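Local coordinates for sugar ABC transporter substrate-binding protein, BlMnBP1 (Bifidobacterium animalis subsp. lactis ATCC 27673, PDB 6I5R) that probably serves as the extracellular solute-binding component of an ABC transporter, capturing manno-oligosaccharides such as mannobiose for uptake into the bacterial cell, at residues T23-K28 with S122-V127; Y118-E123 with D137-G142. One frame throughout, in Å; residues are numbered along the deposited sequence.

Contact 1: residues T23-K28 with S122-V127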
ATOM      1  N   THR A  23     -11.479   5.313  24.644  1.00 19.80           N
ATOM      2  CA  THR A  23     -11.401   5.265  23.193  1.00 17.52           C
ATOM      3  C   THR A  23     -10.352   6.249  22.719  1.00 16.39           C
ATOM      4  O   THR A  23      -9.955   7.168  23.432  1.00 21.92           O
ATOM      5  CB  THR A  23     -12.746   5.560  22.513  1.00 24.84           C
ATOM      6  OG1 THR A  23     -13.218   6.862  22.864  1.00 18.38           O
ATOM      7  CG2 THR A  23     -13.777   4.485  22.891  1.00 23.53           C
ATOM      8  N   TYR A  24      -9.912   6.051  21.481  1.00 16.39           N
ATOM      9  CA  TYR A  24      -8.870   6.907  20.916  1.00 20.20           C
ATOM     10  C   TYR A  24      -9.209   8.395  20.946  1.00 17.16           C
ATOM     11  O   TYR A  24      -8.329   9.196  21.310  1.00 19.91           O
ATOM     12  CB  TYR A  24      -8.595   6.410  19.492  1.00 21.86           C
ATOM     13  CG  TYR A  24      -7.671   7.250  18.651  1.00 16.39           C
ATOM     14  CD1 TYR A  24      -8.115   8.409  18.030  1.00 18.32           C
ATOM     15  CD2 TYR A  24      -6.373   6.834  18.418  1.00 17.89           C
ATOM     16  CE1 TYR A  24      -7.272   9.153  17.241  1.00 19.13           C
ATOM     17  CE2 TYR A  24      -5.527   7.568  17.622  1.00 21.38           C
ATOM     18  CZ  TYR A  24      -5.966   8.729  17.047  1.00 19.53           C
ATOM     19  OH  TYR A  24      -5.096   9.461  16.261  1.00 16.39           O
ATOM     20  N   PRO A  25     -10.405   8.842  20.569  1.00 18.59           N
ATOM     21  CA  PRO A  25     -10.686  10.292  20.630  1.00 20.46           C
ATOM     22  C   PRO A  25     -10.597  10.868  22.047  1.00 24.71           C
ATOM     23  O   PRO A  25     -10.421  12.091  22.199  1.00 24.25           O
ATOM     24  CB  PRO A  25     -12.110  10.409  20.051  1.00 20.83           C
ATOM     25  CG  PRO A  25     -12.307   9.124  19.230  1.00 20.45           C
ATOM     26  CD  PRO A  25     -11.532   8.069  20.000  1.00 18.62           C
ATOM     27  N   GLU A  26     -10.731  10.019  23.076  1.00 18.74           N
ATOM     28  CA  GLU A  26     -10.764  10.414  24.483  1.00 25.45           C
ATOM     29  C   GLU A  26      -9.373  10.640  25.059  1.00 21.37           C
ATOM     30  O   GLU A  26      -9.250  11.172  26.171  1.00 26.02           O
ATOM     31  CB  GLU A  26     -11.518   9.350  25.279  1.00 23.56           C
ATOM     32  CG  GLU A  26     -13.052   9.318  25.046  1.00 26.01           C
ATOM     33  CD  GLU A  26     -13.773   8.211  25.814  1.00 27.42           C
ATOM     34  OE1 GLU A  26     -13.220   7.090  25.912  1.00 38.29           O
ATOM     35  OE2 GLU A  26     -14.904   8.451  26.334  1.00 29.47           O
ATOM     36  N   ILE A  27      -8.323  10.282  24.310  1.00 22.65           N
ATOM     37  CA  ILE A  27      -6.951  10.472  24.767  1.00 22.35           C
ATOM     38  C   ILE A  27      -6.569  11.927  24.558  1.00 21.00           C
ATOM     39  O   ILE A  27      -6.651  12.441  23.434  1.00 19.83           O
ATOM     40  CB  ILE A  27      -5.995   9.533  24.008  1.00 18.67           C
ATOM     41  CG1 ILE A  27      -6.332   8.079  24.308  1.00 16.39           C
ATOM     42  CG2 ILE A  27      -4.548   9.819  24.361  1.00 23.27           C
ATOM     43  CD1 ILE A  27      -5.528   7.142  23.496  1.00 20.39           C
ATOM     44  N   LYS A  28      -6.081  12.563  25.623  1.00 19.91           N
ATOM     45  CA  LYS A  28      -5.477  13.888  25.559  1.00 19.82           C
ATOM     46  C   LYS A  28      -3.969  13.728  25.617  1.00 25.00           C
ATOM     47  O   LYS A  28      -3.402  13.557  26.709  1.00 24.11           O
ATOM     48  CB  LYS A  28      -5.990  14.722  26.727  1.00 22.95           C
ATOM     49  CG  LYS A  28      -7.550  14.949  26.817  1.00 27.63           C
ATOM     50  CD  LYS A  28      -7.897  15.507  28.243  1.00 25.66           C
ATOM     51  CE  LYS A  28      -9.312  16.084  28.241  1.00 26.87           C
ATOM     52  NZ  LYS A  28      -9.817  16.414  29.620  1.00 32.51           N
ATOM     53  N   SER A 122     -17.868   5.707  13.411  1.00 17.07           N
ATOM     54  CA  SER A 122     -18.472   7.013  13.204  1.00 20.50           C
ATOM     55  C   SER A 122     -17.811   8.080  14.062  1.00 20.73           C
ATOM     56  O   SER A 122     -17.774   9.252  13.659  1.00 18.88           O
ATOM     57  CB  SER A 122     -19.963   6.958  13.494  1.00 20.80           C
ATOM     58  OG  SER A 122     -20.210   6.601  14.829  1.00 27.07           O
ATOM     59  N   GLU A 123     -17.335   7.713  15.272  1.00 18.43           N
ATOM     60  CA  GLU A 123     -16.580   8.649  16.107  1.00 21.72           C
ATOM     61  C   GLU A 123     -15.160   8.831  15.587  1.00 20.25           C
ATOM     62  O   GLU A 123     -14.605   9.933  15.664  1.00 22.00           O
ATOM     63  CB  GLU A 123     -16.561   8.187  17.580  1.00 23.03           C
ATOM     64  CG  GLU A 123     -17.863   8.500  18.351  1.00 21.15           C
ATOM     65  CD  GLU A 123     -18.221   9.988  18.321  1.00 25.78           C
ATOM     66  OE1 GLU A 123     -17.452  10.812  18.864  1.00 30.53           O
ATOM     67  OE2 GLU A 123     -19.259  10.332  17.708  1.00 31.00           O
ATOM     68  N   MET A 124     -14.540   7.758  15.076  1.00 21.19           N
ATOM     69  CA  MET A 124     -13.169   7.862  14.597  1.00 16.81           C
ATOM     70  C   MET A 124     -13.085   8.762  13.368  1.00 20.02           C
ATOM     71  O   MET A 124     -12.122   9.519  13.209  1.00 20.15           O
ATOM     72  CB  MET A 124     -12.612   6.472  14.302  1.00 18.66           C
ATOM     73  CG  MET A 124     -12.448   5.588  15.541  1.00 17.99           C
ATOM     74  SD  MET A 124     -11.228   6.295  16.679  1.00 16.43           S
ATOM     75  CE  MET A 124      -9.716   6.176  15.693  1.00 18.30           C
ATOM     76  N   GLU A 125     -14.093   8.717  12.502  1.00 16.39           N
ATOM     77  CA  GLU A 125     -14.012   9.534  11.296  1.00 22.11           C
ATOM     78  C   GLU A 125     -13.989  11.021  11.622  1.00 21.27           C
ATOM     79  O   GLU A 125     -13.713  11.829  10.732  1.00 17.57           O
ATOM     80  CB  GLU A 125     -15.165   9.186  10.347  1.00 16.39           C
ATOM     81  CG  GLU A 125     -16.500   9.757  10.706  1.00 24.05           C
ATOM     82  CD  GLU A 125     -17.593   9.374   9.707  1.00 25.79           C
ATOM     83  OE1 GLU A 125     -18.702   9.978   9.767  1.00 33.20           O
ATOM     84  OE2 GLU A 125     -17.338   8.457   8.895  1.00 29.96           O
ATOM     85  N   LYS A 126     -14.292  11.399  12.863  1.00 17.19           N
ATOM     86  CA  LYS A 126     -14.160  12.787  13.279  1.00 21.46           C
ATOM     87  C   LYS A 126     -12.710  13.182  13.552  1.00 24.09           C
ATOM     88  O   LYS A 126     -12.409  14.377  13.611  1.00 22.10           O
ATOM     89  CB  LYS A 126     -14.991  13.048  14.539  1.00 23.35           C
ATOM     90  CG  LYS A 126     -16.465  12.673  14.401  1.00 23.42           C
ATOM     91  CD  LYS A 126     -17.337  13.049  15.634  1.00 25.74           C
ATOM     92  CE  LYS A 126     -18.772  12.567  15.408  1.00 25.12           C
ATOM     93  NZ  LYS A 126     -19.749  12.866  16.479  1.00 28.99           N
ATOM     94  N   VAL A 127     -11.795  12.229  13.696  1.00 23.55           N
ATOM     95  CA  VAL A 127     -10.455  12.562  14.151  1.00 20.94           C
ATOM     96  C   VAL A 127      -9.373  11.918  13.299  1.00 19.12           C
ATOM     97  O   VAL A 127      -8.200  12.295  13.386  1.00 21.36           O
ATOM     98  CB  VAL A 127     -10.281  12.171  15.633  1.00 24.87           C
ATOM     99  CG1 VAL A 127     -11.217  13.010  16.481  1.00 23.87           C
ATOM    100  CG2 VAL A 127     -10.545  10.705  15.837  1.00 17.41           C
TER
HETATM  101  O   HOH W   1      -6.083  11.667  15.145  1.00 19.71           O
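Met124 lays its methyl over one face of the Tyr24 ring: Met124 CE sits 4.0 Å from the Tyr24 ring centroid, which meets the geometry of a CH-pi contact. Met124 SD lies 4.9 Å from the Tyr24 centroid, 50° off its normal, so this Met-aromatic pair leans chiefly on the methyl. Met124 reaches the ring because its chain is bent at both outer torsions (chi2 -64°, chi3 -65°), curling CE back across the tyrosine at about a right angle.

Apolar contacts widen the patch. Val127 CG2 comes to the ring's edge, 3.9 Å from Tyr24 CE1, while Pro25 CD rests 3.8 Å from Met124 SD. Within the periplasmic-binding-protein-type fold of this extracellular solute-binding protein, the two partners are a short 3-10 turn, residues 24-26, ahead of the first strand 38-44, and helix 121-124 with the residues that follow, to Val127; Met338 of helix 331-346 and Ile143 of strand 139-155 also pack against Tyr24.

Polar linkage between the segments runs through one water. Tyr24 OH donates to it at 2.7 Å, and the water in turn donates to Val127 O at 2.8 Å, joining the phenol to the backbone.

Contact 2: residues Y118-E123 with D137-G142. With ZN (zinc ion), chain H; ZN (zinc ion), chain F.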
ATOM      1  N   TYR A 118     -10.299   0.850  18.414  1.00 16.39           N
ATOM      2  CA  TYR A 118      -9.981   2.220  18.779  1.00 16.39           C
ATOM      3  C   TYR A 118     -11.226   2.997  19.178  1.00 16.74           C
ATOM      4  O   TYR A 118     -11.106   3.990  19.892  1.00 16.39           O
ATOM      5  CB  TYR A 118      -9.312   2.964  17.613  1.00 21.54           C
ATOM      6  CG  TYR A 118      -7.901   2.509  17.342  1.00 16.39           C
ATOM      7  CD1 TYR A 118      -6.834   2.974  18.102  1.00 17.63           C
ATOM      8  CD2 TYR A 118      -7.630   1.626  16.310  1.00 16.39           C
ATOM      9  CE1 TYR A 118      -5.537   2.549  17.848  1.00 17.92           C
ATOM     10  CE2 TYR A 118      -6.369   1.173  16.083  1.00 18.92           C
ATOM     11  CZ  TYR A 118      -5.319   1.637  16.825  1.00 16.60           C
ATOM     12  OH  TYR A 118      -4.060   1.165  16.539  1.00 16.53           O
ATOM     13  N   GLY A 119     -12.395   2.583  18.717  1.00 16.39           N
ATOM     14  CA  GLY A 119     -13.615   3.348  18.911  1.00 19.21           C
ATOM     15  C   GLY A 119     -14.592   3.111  17.775  1.00 21.11           C
ATOM     16  O   GLY A 119     -14.254   2.542  16.749  1.00 16.39           O
ATOM     17  N   GLU A 120     -15.839   3.532  17.998  1.00 20.37           N
ATOM     18  CA  GLU A 120     -16.841   3.467  16.944  1.00 19.11           C
ATOM     19  C   GLU A 120     -16.282   4.143  15.705  1.00 16.67           C
ATOM     20  O   GLU A 120     -15.712   5.230  15.791  1.00 21.08           O
ATOM     21  CB  GLU A 120     -18.131   4.196  17.329  1.00 21.60           C
ATOM     22  CG  GLU A 120     -19.242   3.375  17.977  1.00 22.04           C
ATOM     23  CD  GLU A 120     -20.524   4.199  18.115  1.00 22.69           C
ATOM     24  OE1 GLU A 120     -21.044   4.724  17.128  1.00 21.05           O
ATOM     25  OE2 GLU A 120     -21.022   4.370  19.225  1.00 32.55           O
ATOM     26  N   THR A 121     -16.505   3.540  14.537  1.00 18.13           N
ATOM     27  CA  THR A 121     -15.995   4.144  13.309  1.00 20.72           C
ATOM     28  C   THR A 121     -16.592   5.535  13.083  1.00 21.34           C
ATOM     29  O   THR A 121     -15.894   6.471  12.665  1.00 16.65           O
ATOM     30  CB  THR A 121     -16.282   3.233  12.119  1.00 18.98           C
ATOM     31  OG1 THR A 121     -15.735   1.934  12.366  1.00 16.40           O
ATOM     32  CG2 THR A 121     -15.668   3.797  10.852  1.00 21.82           C
ATOM     33  N   SER A 122     -17.868   5.707  13.411  1.00 17.07           N
ATOM     34  CA  SER A 122     -18.472   7.013  13.204  1.00 20.50           C
ATOM     35  C   SER A 122     -17.811   8.080  14.062  1.00 20.73           C
ATOM     36  O   SER A 122     -17.774   9.252  13.659  1.00 18.88           O
ATOM     37  CB  SER A 122     -19.963   6.958  13.494  1.00 20.80           C
ATOM     38  OG  SER A 122     -20.210   6.601  14.829  1.00 27.07           O
ATOM     39  N   GLU A 123     -17.335   7.713  15.272  1.00 18.43           N
ATOM     40  CA  GLU A 123     -16.580   8.649  16.107  1.00 21.72           C
ATOM     41  C   GLU A 123     -15.160   8.831  15.587  1.00 20.25           C
ATOM     42  O   GLU A 123     -14.605   9.933  15.664  1.00 22.00           O
ATOM     43  CB  GLU A 123     -16.561   8.187  17.580  1.00 23.03           C
ATOM     44  CG  GLU A 123     -17.863   8.500  18.351  1.00 21.15           C
ATOM     45  CD  GLU A 123     -18.221   9.988  18.321  1.00 25.78           C
ATOM     46  OE1 GLU A 123     -17.452  10.812  18.864  1.00 30.53           O
ATOM     47  OE2 GLU A 123     -19.259  10.332  17.708  1.00 31.00           O
ATOM     48  N   ASP A 137     -18.099  -4.451  11.821  1.00 17.77           N
ATOM     49  CA  ASP A 137     -19.272  -4.360  12.707  1.00 18.94           C
ATOM     50  C   ASP A 137     -19.257  -3.007  13.447  1.00 20.27           C
ATOM     51  O   ASP A 137     -19.578  -2.935  14.627  1.00 17.23           O
ATOM     52  CB  ASP A 137     -19.328  -5.584  13.666  1.00 17.06           C
ATOM     53  CG  ASP A 137     -20.203  -6.750  13.112  1.00 22.06           C
ATOM     54  OD1 ASP A 137     -20.861  -6.547  12.123  1.00 17.32           O
ATOM     55  OD2 ASP A 137     -20.291  -7.876  13.667  1.00 34.39           O
ATOM     56  N   GLY A 138     -18.876  -1.922  12.759  1.00 19.43           N
ATOM     57  CA  GLY A 138     -18.994  -0.564  13.277  1.00 16.39           C
ATOM     58  C   GLY A 138     -17.866  -0.075  14.163  1.00 21.50           C
ATOM     59  O   GLY A 138     -17.978   1.005  14.769  1.00 16.39           O
ATOM     60  N   GLN A 139     -16.790  -0.838  14.284  1.00 19.23           N
ATOM     61  CA  GLN A 139     -15.640  -0.441  15.081  1.00 17.33           C
ATOM     62  C   GLN A 139     -14.421  -0.358  14.167  1.00 16.39           C
ATOM     63  O   GLN A 139     -14.273  -1.167  13.246  1.00 16.39           O
ATOM     64  CB  GLN A 139     -15.373  -1.427  16.203  1.00 17.09           C
ATOM     65  CG  GLN A 139     -16.452  -1.561  17.236  1.00 20.32           C
ATOM     66  CD  GLN A 139     -16.506  -0.384  18.217  1.00 20.04           C
ATOM     67  OE1 GLN A 139     -15.482   0.073  18.703  1.00 22.93           O
ATOM     68  NE2 GLN A 139     -17.721   0.087  18.535  1.00 26.16           N
ATOM     69  N   THR A 140     -13.564   0.617  14.440  1.00 16.83           N
ATOM     70  CA  THR A 140     -12.278   0.772  13.770  1.00 16.39           C
ATOM     71  C   THR A 140     -11.158   0.082  14.554  1.00 16.87           C
ATOM     72  O   THR A 140     -10.953   0.355  15.747  1.00 16.39           O
ATOM     73  CB  THR A 140     -11.987   2.262  13.604  1.00 19.80           C
ATOM     74  OG1 THR A 140     -12.984   2.865  12.758  1.00 16.39           O
ATOM     75  CG2 THR A 140     -10.626   2.470  12.996  1.00 21.73           C
ATOM     76  N   TYR A 141     -10.429  -0.810  13.872  1.00 16.39           N
ATOM     77  CA  TYR A 141      -9.358  -1.601  14.469  1.00 17.23           C
ATOM     78  C   TYR A 141      -7.963  -1.240  13.961  1.00 16.39           C
ATOM     79  O   TYR A 141      -6.969  -1.740  14.508  1.00 16.39           O
ATOM     80  CB  TYR A 141      -9.615  -3.090  14.212  1.00 19.18           C
ATOM     81  CG  TYR A 141     -10.854  -3.598  14.867  1.00 17.95           C
ATOM     82  CD1 TYR A 141     -12.087  -3.602  14.207  1.00 16.39           C
ATOM     83  CD2 TYR A 141     -10.801  -4.108  16.154  1.00 16.39           C
ATOM     84  CE1 TYR A 141     -13.209  -4.093  14.823  1.00 16.39           C
ATOM     85  CE2 TYR A 141     -11.909  -4.567  16.774  1.00 16.39           C
ATOM     86  CZ  TYR A 141     -13.111  -4.582  16.111  1.00 20.49           C
ATOM     87  OH  TYR A 141     -14.228  -5.069  16.776  1.00 16.39           O
ATOM     88  N   GLY A 142      -7.858  -0.408  12.940  1.00 16.39           N
ATOM     89  CA  GLY A 142      -6.564   0.042  12.464  1.00 16.44           C
ATOM     90  C   GLY A 142      -6.611   1.500  12.062  1.00 18.03           C
ATOM     91  O   GLY A 142      -7.629   2.005  11.591  1.00 16.39           O
TER
HETATM   92 ZN    ZN H 508     -22.715   5.460  18.142  0.77 23.75          ZN
HETATM   93 ZN    ZN F 506     -21.882  -8.292  11.947  1.00 20.75          ZN
HETATM   94  O   HOH W   2     -19.645   3.215  13.619  1.00 22.77           O
HETATM   95  O   HOH W   3     -21.766   7.188  18.863  1.00 31.05           O
HETATM   96  O   HOH W   4     -22.916   5.584  19.791  1.00 32.28           O
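Thr121 and Tyr118 give their backbone N-H groups to the opposite segment, and Thr140 returns one. Tyr118 N donates to Thr140 O at 2.8 Å, and Thr140 N to Gly119 O at 3.1 Å with an N-H...O angle of 174°. Residues 119-120 are a weakly bonded strand running antiparallel to the start of strand 139-155, and these two bonds do not by themselves make a regular ladder. Glu120 and Gln139 form an antiparallel non-hydrogen-bonded pair whose side chains diverge.

The third bond is of another kind. Thr121 N meets Gly138 O at 2.9 Å, but from 43° above the carbonyl plane, as the chain leaves the strand and turns into helix 121-124 behind Glu120, its N-cap residue. Gly138 O also receives a water that accepts from Ser122 N, so one carbonyl serves two amides at the helix start, one directly and one through solvent.

Between the side chains, Thr121 OG1 donates to Thr140 OG1 at 2.9 Å. With its hydroxyl anti to the carbonyl carbon (chi1 -63°), Thr140 OG1 accepts from Thr121 and donates to Ala131 O, so both its roles are used. The Tyr118 ring brings its edge to Tyr141 O, 3.4 Å from Tyr118 CE2, while its hydroxyl binds Tyr323 O.

Each segment also carries a carboxylate bound to zinc through both oxygens: Glu120 OE1 lies 2.1 Å from one zinc ion and Asp137 OD1 2.0 Å from another. A water 2.1 Å from the first ion also ligates it. The chemistry therefore implies a division of labour: backbone and hydroxyl bonds join the segments, whereas the zinc ions sit on their outer carboxylates without bridging them.

Overall arrangement
From the N terminus, the chain first passes through 23-28, before strand 38-44, and meets 122-127 only after 93 intervening residues, which include strands 38-44, 73-79 and 100-102; contact 1 closes this long loop. Contact 2 closes a much shorter one, with 13 residues between 118-123 and 137-142. The two loops overlap without nesting, because 118-123 begins before 122-127 and 137-142 follows it, and Ser122 and Glu123 belong to both contacts. A probable hydrogen bond from Tyr24 N to Tyr118 O joins them directly. Thus contact 1 ties helix 121-124 to the N-terminal loop ahead of strand 38-44, and contact 2 ties the weakly bonded strand 119-120 and the helix start to the beginning of strand 139-155 and the turn before it.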